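Local coordinates for kelch domain-containing protein (Colletotrichum graminicola M1.001, PDB 5C86) that probably oxidises alcohols at a copper site, as a member of the AA5 family that also holds galactose oxidase and glyoxal oxidase, at residues P194-N199 with A212-T217; N253-T258 with V268-N273; A382-I387 with P472-F477. One frame throughout, in Å; residues are numbered along the deposited sequence.

Contacts 1 and 2 are the outer hairpins of two neighbouring four-stranded propeller blades, while contact 3 lies across the molecule from contact 1, in the C-terminal early-set domain, their centres about 38 Å apart. The first two pack directly on each other: Met-198 of contact 1 sits against Leu-257 and Val-268 of contact 2. Contact 1 is the more buried and uses an arginine to hold a loop; contact 2 is a regular hairpin whose end lies nearer the surface, tied by amides and a water. Contact 3, partly buried, has no strand pairing, and an arginine together with two bridging waters takes its place.

Contact 1: residues P194-N199 with A212-T217; sequences PSKKMN and AGLRGT
Ala-212 meets Met-198 across the outer hairpin of a four-stranded Kelch-type propeller blade, where strand 208-214 runs antiparallel to strand 197-202. Ala-212 N donates to Met-198 O at 2.9 Å, and the alanine methyl packs on the Met-198 CB. At Gly-213 the carbonyl receives the N-H of Met-198, and the positive phi of 102° suits a residue without a side chain. Leu-214 pairs with Lys-197 without hydrogen bonds; its CD2 lies 3.9 Å from Lys-197 CG, while its CA-H faces Lys-196 O. On the face opposite Lys-197 and Leu-214, the Met-198 chain bends at chi3 (-68°), bringing CE to 3.7 Å from Leu-214 O, and SD rests on Arg-215 CB, the two side chains crossing at about a right angle. Arg-215 then carries the contact past the end of the pairing. Its N donates to Lys-196 O, and Asp-218 forms a salt bridge with NE. The guanidinium points two N-H groups from its edge at successive carbonyls of the loop that follows a cis peptide bond, both approaching from above the carbonyl planes: NH2 reaches Pro-194 O at 3.0 Å, and NH1 reaches Ser-195 O at 2.8 Å.

Contact 2: residues N253-T258 with V268-N273; sequences NAHILT and VQKLAN
Ile-256 and Gln-269 form the hydrogen-bonded pair at the middle of this antiparallel hairpin, each N donating to the other's O at 2.9 Å. Two residues along, past the non-hydrogen-bonded pair of His-255 and Lys-270, the amide of Leu-271 reaches Ala-254 O with an almost straight N-H...O angle of 171°. Toward this end of the hairpin, side-chain amides join in. Asn-273 ND2 donates to Asn-253 OD1 at 3.1 Å, arriving in the carbonyl plane on a lone pair, although the two amide planes stand 81° apart; Ser-252 OG is a further partner of Asn-273 ND2, and Asp-218 takes the ND2 of Asn-253. Water 2 draws in four polar groups: it accepts from Ala-254 N and from Lys-270 NZ, the latter at 2.8 Å, and lies within bonding distance of Leu-271 O and Asn-273 OD1. Lys-270 is extended until chi4, where a turn to 61° swings NZ to this water. On the same face the His-255 ring leans against both Val-268 and Lys-270, its CD2 3.5 Å from Val-268 CG1, and Leu-257 CD2 lies alongside both methyls of that valine. On the other face Leu-271 CD1 packs on Ala-254 CB and Ile-256 CG1. Strand 235-239 flanks strand 254-258 on its other edge, so this is the outer hairpin of an antiparallel four-stranded beta-propeller blade.

Contact 3: residues A382-I387 with P472-F477; sequences AKRPVI and PCVAQF
This is a contact between the lead-ins to strands 387-390 and 476-481 of the early-set domain, a beta-sandwich of the immunoglobulin-like kind; it runs from Arg-384 and Pro-472 to the first residues of those strands, Ile-387 and Gln-476. The two segments run in roughly the same direction, 29° apart, yet no backbone hydrogen bond passes directly between them; an arginine and two waters do the work. Arg-384 NE donates to Pro-472 O at 2.8 Å, in the planes of both the carbonyl and the guanidinium. NH2 adds weak bonds to the same oxygen and to Cys-473 O, and it also donates to Asp-343 O. The NE bond, with the weaker NH2 bonds, probably limits rotation of the flat group. A bend at chi3 (68°) turns the guanidinium edge toward the carbonyls of Pro-472 and Cys-473, and Val-474 CG2 covers one face, 3.8 Å above the plane and over its centre.

Around Val-474, where no direct backbone bond forms, two waters bridge the segments. Water 3 links Pro-385 O to Val-474 N. Water 4 accepts from Ile-387 N at 2.9 Å and donates to Val-474 O at 2.7 Å. Pro-385 CG packs on the Cys-473 CB, and Met-405 and Tyr-411 also touch that proline. Further along, Ile-387 and Gln-476 run antiparallel alongside each other, Ile-387 CG2 3.7 Å from Gln-476 CG. A chi1 of 66° tucks the Cys-473 sulfur in close to its own main chain, where SG meets Ile-387 CD1 at 3.5 Å.

Contact 1: residues P194-N199 with A212-T217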
loop_
_atom_site.group_PDB
_atom_site.type_symbol
_atom_site.label_atom_id
_atom_site.label_comp_id
_atom_site.label_asym_id
_atom_site.label_seq_id
_atom_site.Cartn_x
_atom_site.Cartn_y
_atom_site.Cartn_z
ATOM N N PRO A 194 8.641 10.865 -4.820
ATOM C CA PRO A 194 9.916 10.958 -4.118
ATOM C C PRO A 194 10.713 12.213 -4.343
ATOM O O PRO A 194 11.560 12.565 -3.562
ATOM C CB PRO A 194 10.732 9.742 -4.684
ATOM C CG PRO A 194 10.129 9.557 -6.053
ATOM C CD PRO A 194 8.655 9.793 -5.821
ATOM N N SER A 195 10.450 12.885 -5.462
ATOM C CA SER A 195 11.121 14.209 -5.643
ATOM C C SER A 195 10.852 15.049 -4.392
ATOM O O SER A 195 9.780 15.012 -3.817
ATOM C CB SER A 195 10.475 14.928 -6.810
ATOM O OG SER A 195 11.049 16.228 -6.967
ATOM N N LYS A 196 11.792 15.908 -4.053
ATOM C CA LYS A 196 11.648 16.824 -2.975
ATOM C C LYS A 196 10.609 17.892 -3.297
ATOM O O LYS A 196 10.094 18.515 -2.355
ATOM C CB LYS A 196 13.005 17.498 -2.594
ATOM C CG LYS A 196 13.579 18.362 -3.667
ATOM C CD LYS A 196 15.046 18.588 -3.304
ATOM C CE LYS A 196 15.804 19.405 -4.281
ATOM N NZ LYS A 196 17.258 19.232 -3.898
ATOM N N LYS A 197 10.283 18.107 -4.560
ATOM C CA LYS A 197 9.207 18.983 -4.999
ATOM C C LYS A 197 7.890 18.226 -5.025
ATOM O O LYS A 197 7.718 17.306 -5.843
ATOM C CB LYS A 197 9.479 19.500 -6.401
ATOM C CG LYS A 197 10.637 20.479 -6.397
ATOM C CD LYS A 197 10.993 20.938 -7.793
ATOM C CE LYS A 197 11.903 20.000 -8.536
ATOM N NZ LYS A 197 11.475 19.827 -9.965
ATOM N N MET A 198 6.984 18.582 -4.097
ATOM C CA MET A 198 5.645 18.000 -4.058
ATOM C C MET A 198 4.673 18.810 -4.906
ATOM O O MET A 198 4.824 20.031 -4.994
ATOM C CB MET A 198 5.139 17.966 -2.620
ATOM C CG MET A 198 6.143 17.376 -1.637
ATOM S SD MET A 198 5.512 17.095 0.024
ATOM C CE MET A 198 5.257 18.766 0.613
ATOM N N ASN A 199 3.661 18.176 -5.441
ATOM C CA ASN A 199 2.725 18.807 -6.397
ATOM C C ASN A 199 1.343 18.293 -6.174
ATOM O O ASN A 199 1.130 17.075 -6.008
ATOM C CB ASN A 199 3.127 18.503 -7.783
ATOM C CG ASN A 199 4.444 19.189 -8.172
ATOM O OD1 ASN A 199 4.444 20.395 -8.513
ATOM N ND2 ASN A 199 5.538 18.508 -8.038
ATOM N N ALA A 212 2.975 22.086 -4.273
ATOM C CA ALA A 212 2.527 21.858 -2.905
ATOM C C ALA A 212 3.641 22.190 -1.918
ATOM O O ALA A 212 3.471 22.044 -0.721
ATOM C CB ALA A 212 2.112 20.353 -2.770
ATOM N N GLY A 213 4.770 22.692 -2.405
ATOM C CA GLY A 213 5.877 23.022 -1.589
ATOM C C GLY A 213 6.963 21.946 -1.680
ATOM O O GLY A 213 6.732 20.859 -2.280
ATOM N N LEU A 214 8.098 22.261 -1.146
ATOM C CA LEU A 214 9.167 21.310 -0.885
ATOM C C LEU A 214 8.848 20.447 0.299
ATOM O O LEU A 214 8.225 20.876 1.298
ATOM C CB LEU A 214 10.486 21.981 -0.606
ATOM C CG LEU A 214 11.084 22.742 -1.775
ATOM C CD1 LEU A 214 12.282 23.555 -1.299
ATOM C CD2 LEU A 214 11.500 21.787 -2.873
ATOM N N ARG A 215 9.368 19.208 0.263
ATOM C CA ARG A 215 9.278 18.338 1.409
ATOM C C ARG A 215 10.329 18.708 2.448
ATOM O O ARG A 215 11.362 18.082 2.626
ATOM C CB ARG A 215 9.371 16.846 0.988
ATOM C CG ARG A 215 9.054 15.886 2.113
ATOM C CD ARG A 215 8.934 14.389 1.713
ATOM N NE ARG A 215 10.129 13.955 1.014
ATOM C CZ ARG A 215 10.312 14.006 -0.307
ATOM N NH1 ARG A 215 9.333 14.183 -1.140
ATOM N NH2 ARG A 215 11.529 13.793 -0.795
ATOM N N GLY A 216 10.077 19.825 3.123
ATOM C CA GLY A 216 11.074 20.335 4.081
ATOM C C GLY A 216 12.431 20.550 3.474
ATOM O O GLY A 216 12.506 21.073 2.378
ATOM N N THR A 217 13.481 20.137 4.176
ATOM C CA THR A 217 14.813 20.161 3.613
ATOM C C THR A 217 15.228 18.786 3.107
ATOM O O THR A 217 16.383 18.522 2.916
ATOM C CB THR A 217 15.858 20.556 4.682
ATOM O OG1 THR A 217 15.742 19.645 5.809
ATOM C CG2 THR A 217 15.580 22.000 5.056
HETATM O O HOH W 1 6.750 22.030 -5.100
#

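Contact 2: residues N253-T258 with V268-N273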
loop_
_atom_site.group_PDB
_atom_site.type_symbol
_atom_site.label_atom_id
_atom_site.label_comp_id
_atom_site.label_asym_id
_atom_site.label_seq_id
_atom_site.Cartn_x
_atom_site.Cartn_y
_atom_site.Cartn_z
ATOM N N ASN A 253 15.903 9.666 6.806
ATOM C CA ASN A 253 15.105 10.860 7.050
ATOM C C ASN A 253 13.640 10.490 7.208
ATOM O O ASN A 253 13.087 9.647 6.511
ATOM C CB ASN A 253 15.235 11.878 5.930
ATOM C CG ASN A 253 16.620 12.486 5.814
ATOM O OD1 ASN A 253 17.463 12.379 6.694
ATOM N ND2 ASN A 253 16.822 13.155 4.756
ATOM N N ALA A 254 12.963 11.162 8.132
ATOM C CA ALA A 254 11.580 10.838 8.584
ATOM C C ALA A 254 10.828 12.202 8.650
ATOM O O ALA A 254 11.306 13.142 9.292
ATOM C CB ALA A 254 11.583 10.141 9.849
ATOM N N HIS A 255 9.658 12.263 8.056
ATOM C CA HIS A 255 8.823 13.487 8.017
ATOM C C HIS A 255 7.369 13.125 8.215
ATOM O O HIS A 255 6.929 11.996 7.899
ATOM C CB HIS A 255 8.918 14.274 6.730
ATOM C CG HIS A 255 10.264 14.826 6.466
ATOM N ND1 HIS A 255 11.309 14.082 5.930
ATOM C CD2 HIS A 255 10.774 16.062 6.725
ATOM C CE1 HIS A 255 12.393 14.857 5.843
ATOM N NE2 HIS A 255 12.092 16.061 6.319
ATOM N N ILE A 256 6.606 14.042 8.828
ATOM C CA ILE A 256 5.158 13.997 8.798
ATOM C C ILE A 256 4.642 15.178 8.007
ATOM O O ILE A 256 5.001 16.310 8.321
ATOM C CB ILE A 256 4.547 13.992 10.229
ATOM C CG1 ILE A 256 4.801 12.684 10.978
ATOM C CG2 ILE A 256 3.045 14.368 10.164
ATOM C CD1 ILE A 256 4.515 12.771 12.481
ATOM N N LEU A 257 3.814 14.906 7.016
ATOM C CA LEU A 257 3.152 15.870 6.146
ATOM C C LEU A 257 1.755 16.046 6.638
ATOM O O LEU A 257 1.079 15.034 7.044
ATOM C CB LEU A 257 3.089 15.389 4.696
ATOM C CG LEU A 257 4.324 14.786 4.067
ATOM C CD1 LEU A 257 4.143 14.559 2.578
ATOM C CD2 LEU A 257 5.641 15.346 4.368
ATOM N N THR A 258 1.233 17.314 6.656
ATOM C CA THR A 258 -0.141 17.539 7.059
ATOM C C THR A 258 -0.823 18.275 5.943
ATOM O O THR A 258 -0.373 19.356 5.572
ATOM C CB THR A 258 -0.212 18.367 8.389
ATOM O OG1 THR A 258 0.506 17.728 9.452
ATOM C CG2 THR A 258 -1.649 18.533 8.827
ATOM N N VAL A 268 5.152 20.465 6.599
ATOM C CA VAL A 268 6.137 19.388 6.778
ATOM C C VAL A 268 6.870 19.513 8.088
ATOM O O VAL A 268 7.478 20.566 8.370
ATOM C CB VAL A 268 7.151 19.375 5.604
ATOM C CG1 VAL A 268 8.164 18.233 5.700
ATOM C CG2 VAL A 268 6.426 19.353 4.270
ATOM N N GLN A 269 6.849 18.460 8.858
ATOM C CA GLN A 269 7.577 18.367 10.112
ATOM C C GLN A 269 8.672 17.296 10.056
ATOM O O GLN A 269 8.406 16.145 9.802
ATOM C CB GLN A 269 6.599 17.981 11.266
ATOM C CG GLN A 269 7.251 17.931 12.629
ATOM C CD GLN A 269 7.801 19.303 12.955
ATOM O OE1 GLN A 269 7.040 20.296 12.922
ATOM N NE2 GLN A 269 9.122 19.396 13.169
ATOM N N LYS A 270 9.894 17.694 10.220
ATOM C CA LYS A 270 11.000 16.748 10.387
ATOM C C LYS A 270 11.049 16.091 11.704
ATOM O O LYS A 270 10.906 16.707 12.779
ATOM C CB LYS A 270 12.300 17.464 10.080
ATOM C CG LYS A 270 13.545 16.573 10.027
ATOM C CD LYS A 270 14.739 17.355 9.490
ATOM C CE LYS A 270 15.986 16.468 9.398
ATOM N NZ LYS A 270 16.035 15.216 8.516
ATOM N N LEU A 271 11.262 14.765 11.753
ATOM C CA LEU A 271 11.368 14.027 12.927
ATOM C C LEU A 271 12.859 13.639 13.091
ATOM O O LEU A 271 13.669 13.819 12.145
ATOM C CB LEU A 271 10.605 12.702 12.804
ATOM C CG LEU A 271 9.123 12.895 12.341
ATOM C CD1 LEU A 271 8.571 11.713 11.584
ATOM C CD2 LEU A 271 8.388 13.178 13.631
ATOM N N ALA A 272 13.199 13.107 14.249
ATOM C CA ALA A 272 14.492 12.496 14.460
ATOM C C ALA A 272 14.614 11.375 13.418
ATOM O O ALA A 272 13.615 10.676 13.114
ATOM C CB ALA A 272 14.647 11.956 15.852
ATOM N N ASN A 273 15.798 11.210 12.862
ATOM C CA ASN A 273 15.984 10.125 11.911
ATOM C C ASN A 273 15.757 8.791 12.538
ATOM O O ASN A 273 15.989 8.560 13.741
ATOM C CB ASN A 273 17.404 10.155 11.367
ATOM C CG ASN A 273 17.585 11.191 10.289
ATOM O OD1 ASN A 273 17.094 12.316 10.359
ATOM N ND2 ASN A 273 18.238 10.772 9.185
HETATM O O HOH W 2 14.544 13.107 9.698
#

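Contact 3: residues A382-I387 with P472-F477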
loop_
_atom_site.group_PDB
_atom_site.type_symbol
_atom_site.label_atom_id
_atom_site.label_comp_id
_atom_site.label_asym_id
_atom_site.label_seq_id
_atom_site.Cartn_x
_atom_site.Cartn_y
_atom_site.Cartn_z
ATOM N N ALA A 382 -2.047 -12.326 23.537
ATOM C CA ALA A 382 -3.189 -11.770 24.213
ATOM C C ALA A 382 -4.509 -12.383 23.766
ATOM O O ALA A 382 -4.695 -12.847 22.638
ATOM C CB ALA A 382 -3.227 -10.240 23.923
ATOM N N LYS A 383 -5.471 -12.276 24.716
ATOM C CA LYS A 383 -6.822 -12.633 24.408
ATOM C C LYS A 383 -7.385 -11.429 23.640
ATOM O O LYS A 383 -7.282 -10.304 24.100
ATOM C CB LYS A 383 -7.630 -12.929 25.712
ATOM C CG LYS A 383 -9.135 -12.977 25.490
ATOM C CD LYS A 383 -9.483 -14.257 24.794
ATOM C CE LYS A 383 -11.018 -14.449 24.726
ATOM N NZ LYS A 383 -11.713 -13.222 24.285
ATOM N N ARG A 384 -7.897 -11.682 22.479
ATOM C CA ARG A 384 -8.335 -10.606 21.570
ATOM C C ARG A 384 -9.813 -10.415 21.705
ATOM O O ARG A 384 -10.567 -11.396 21.791
ATOM C CB ARG A 384 -7.946 -10.960 20.152
ATOM C CG ARG A 384 -6.459 -11.140 19.960
ATOM C CD ARG A 384 -6.034 -11.557 18.557
ATOM N NE ARG A 384 -6.278 -10.492 17.602
ATOM C CZ ARG A 384 -5.733 -10.425 16.412
ATOM N NH1 ARG A 384 -4.988 -11.473 15.992
ATOM N NH2 ARG A 384 -5.946 -9.391 15.641
ATOM N N PRO A 385 -10.275 -9.161 21.514
ATOM C CA PRO A 385 -11.711 -8.985 21.367
ATOM C C PRO A 385 -12.201 -9.498 20.022
ATOM O O PRO A 385 -11.393 -9.812 19.132
ATOM C CB PRO A 385 -11.844 -7.452 21.522
ATOM C CG PRO A 385 -10.593 -6.910 20.971
ATOM C CD PRO A 385 -9.508 -7.929 21.272
ATOM N N VAL A 386 -13.509 -9.644 19.868
ATOM C CA VAL A 386 -14.151 -10.179 18.689
ATOM C C VAL A 386 -15.338 -9.245 18.254
ATOM O O VAL A 386 -16.196 -8.959 19.074
ATOM C CB VAL A 386 -14.690 -11.581 18.961
ATOM C CG1 VAL A 386 -15.455 -12.125 17.785
ATOM C CG2 VAL A 386 -13.502 -12.539 19.334
ATOM N N ILE A 387 -15.388 -8.908 16.970
ATOM C CA ILE A 387 -16.587 -8.275 16.404
ATOM C C ILE A 387 -17.574 -9.369 16.068
ATOM O O ILE A 387 -17.267 -10.238 15.199
ATOM C CB ILE A 387 -16.259 -7.446 15.154
ATOM C CG1 ILE A 387 -15.324 -6.359 15.565
ATOM C CG2 ILE A 387 -17.593 -6.928 14.494
ATOM C CD1 ILE A 387 -14.844 -5.509 14.378
ATOM N N PRO A 472 -6.116 -5.452 19.197
ATOM C CA PRO A 472 -7.124 -5.451 18.174
ATOM C C PRO A 472 -7.780 -6.771 17.949
ATOM O O PRO A 472 -7.164 -7.870 18.102
ATOM C CB PRO A 472 -6.378 -5.072 16.930
ATOM C CG PRO A 472 -4.992 -5.649 17.151
ATOM C CD PRO A 472 -4.741 -5.512 18.614
ATOM N N CYS A 473 -9.048 -6.725 17.578
ATOM C CA CYS A 473 -9.732 -7.858 17.035
ATOM C C CYS A 473 -9.149 -8.249 15.684
ATOM O O CYS A 473 -8.348 -7.493 15.079
ATOM C CB CYS A 473 -11.208 -7.659 16.928
ATOM S SG CYS A 473 -11.716 -6.391 15.751
ATOM N N VAL A 474 -9.579 -9.408 15.152
ATOM C CA VAL A 474 -9.416 -9.700 13.738
ATOM C C VAL A 474 -10.469 -8.876 13.010
ATOM O O VAL A 474 -11.648 -8.752 13.436
ATOM C CB VAL A 474 -9.601 -11.211 13.492
ATOM C CG1 VAL A 474 -9.636 -11.493 12.001
ATOM C CG2 VAL A 474 -8.533 -11.989 14.215
ATOM N N ALA A 475 -10.108 -8.230 11.928
ATOM C CA ALA A 475 -11.022 -7.270 11.298
ATOM C C ALA A 475 -12.141 -7.859 10.586
ATOM O O ALA A 475 -12.110 -9.020 10.181
ATOM C CB ALA A 475 -10.243 -6.355 10.378
ATOM N N GLN A 476 -13.223 -7.053 10.489
ATOM C CA GLN A 476 -14.342 -7.361 9.588
ATOM C C GLN A 476 -14.282 -6.460 8.394
ATOM O O GLN A 476 -13.916 -5.289 8.512
ATOM C CB GLN A 476 -15.713 -7.234 10.287
ATOM C CG GLN A 476 -15.869 -8.227 11.434
ATOM C CD GLN A 476 -15.644 -9.686 11.021
ATOM O OE1 GLN A 476 -16.091 -10.151 9.950
ATOM N NE2 GLN A 476 -14.991 -10.435 11.904
ATOM N N PHE A 477 -14.658 -6.988 7.249
ATOM C CA PHE A 477 -14.587 -6.198 6.009
ATOM C C PHE A 477 -15.859 -5.453 5.749
ATOM O O PHE A 477 -16.967 -5.954 5.989
ATOM C CB PHE A 477 -14.286 -7.106 4.813
ATOM C CG PHE A 477 -12.927 -7.649 4.793
ATOM C CD1 PHE A 477 -11.924 -6.947 4.176
ATOM C CD2 PHE A 477 -12.582 -8.858 5.412
ATOM C CE1 PHE A 477 -10.653 -7.430 4.157
ATOM C CE2 PHE A 477 -11.287 -9.366 5.351
ATOM C CZ PHE A 477 -10.294 -8.640 4.710
HETATM O O HOH W 3 -10.931 -11.284 16.895
HETATM O O HOH W 4 -13.356 -9.981 15.127
#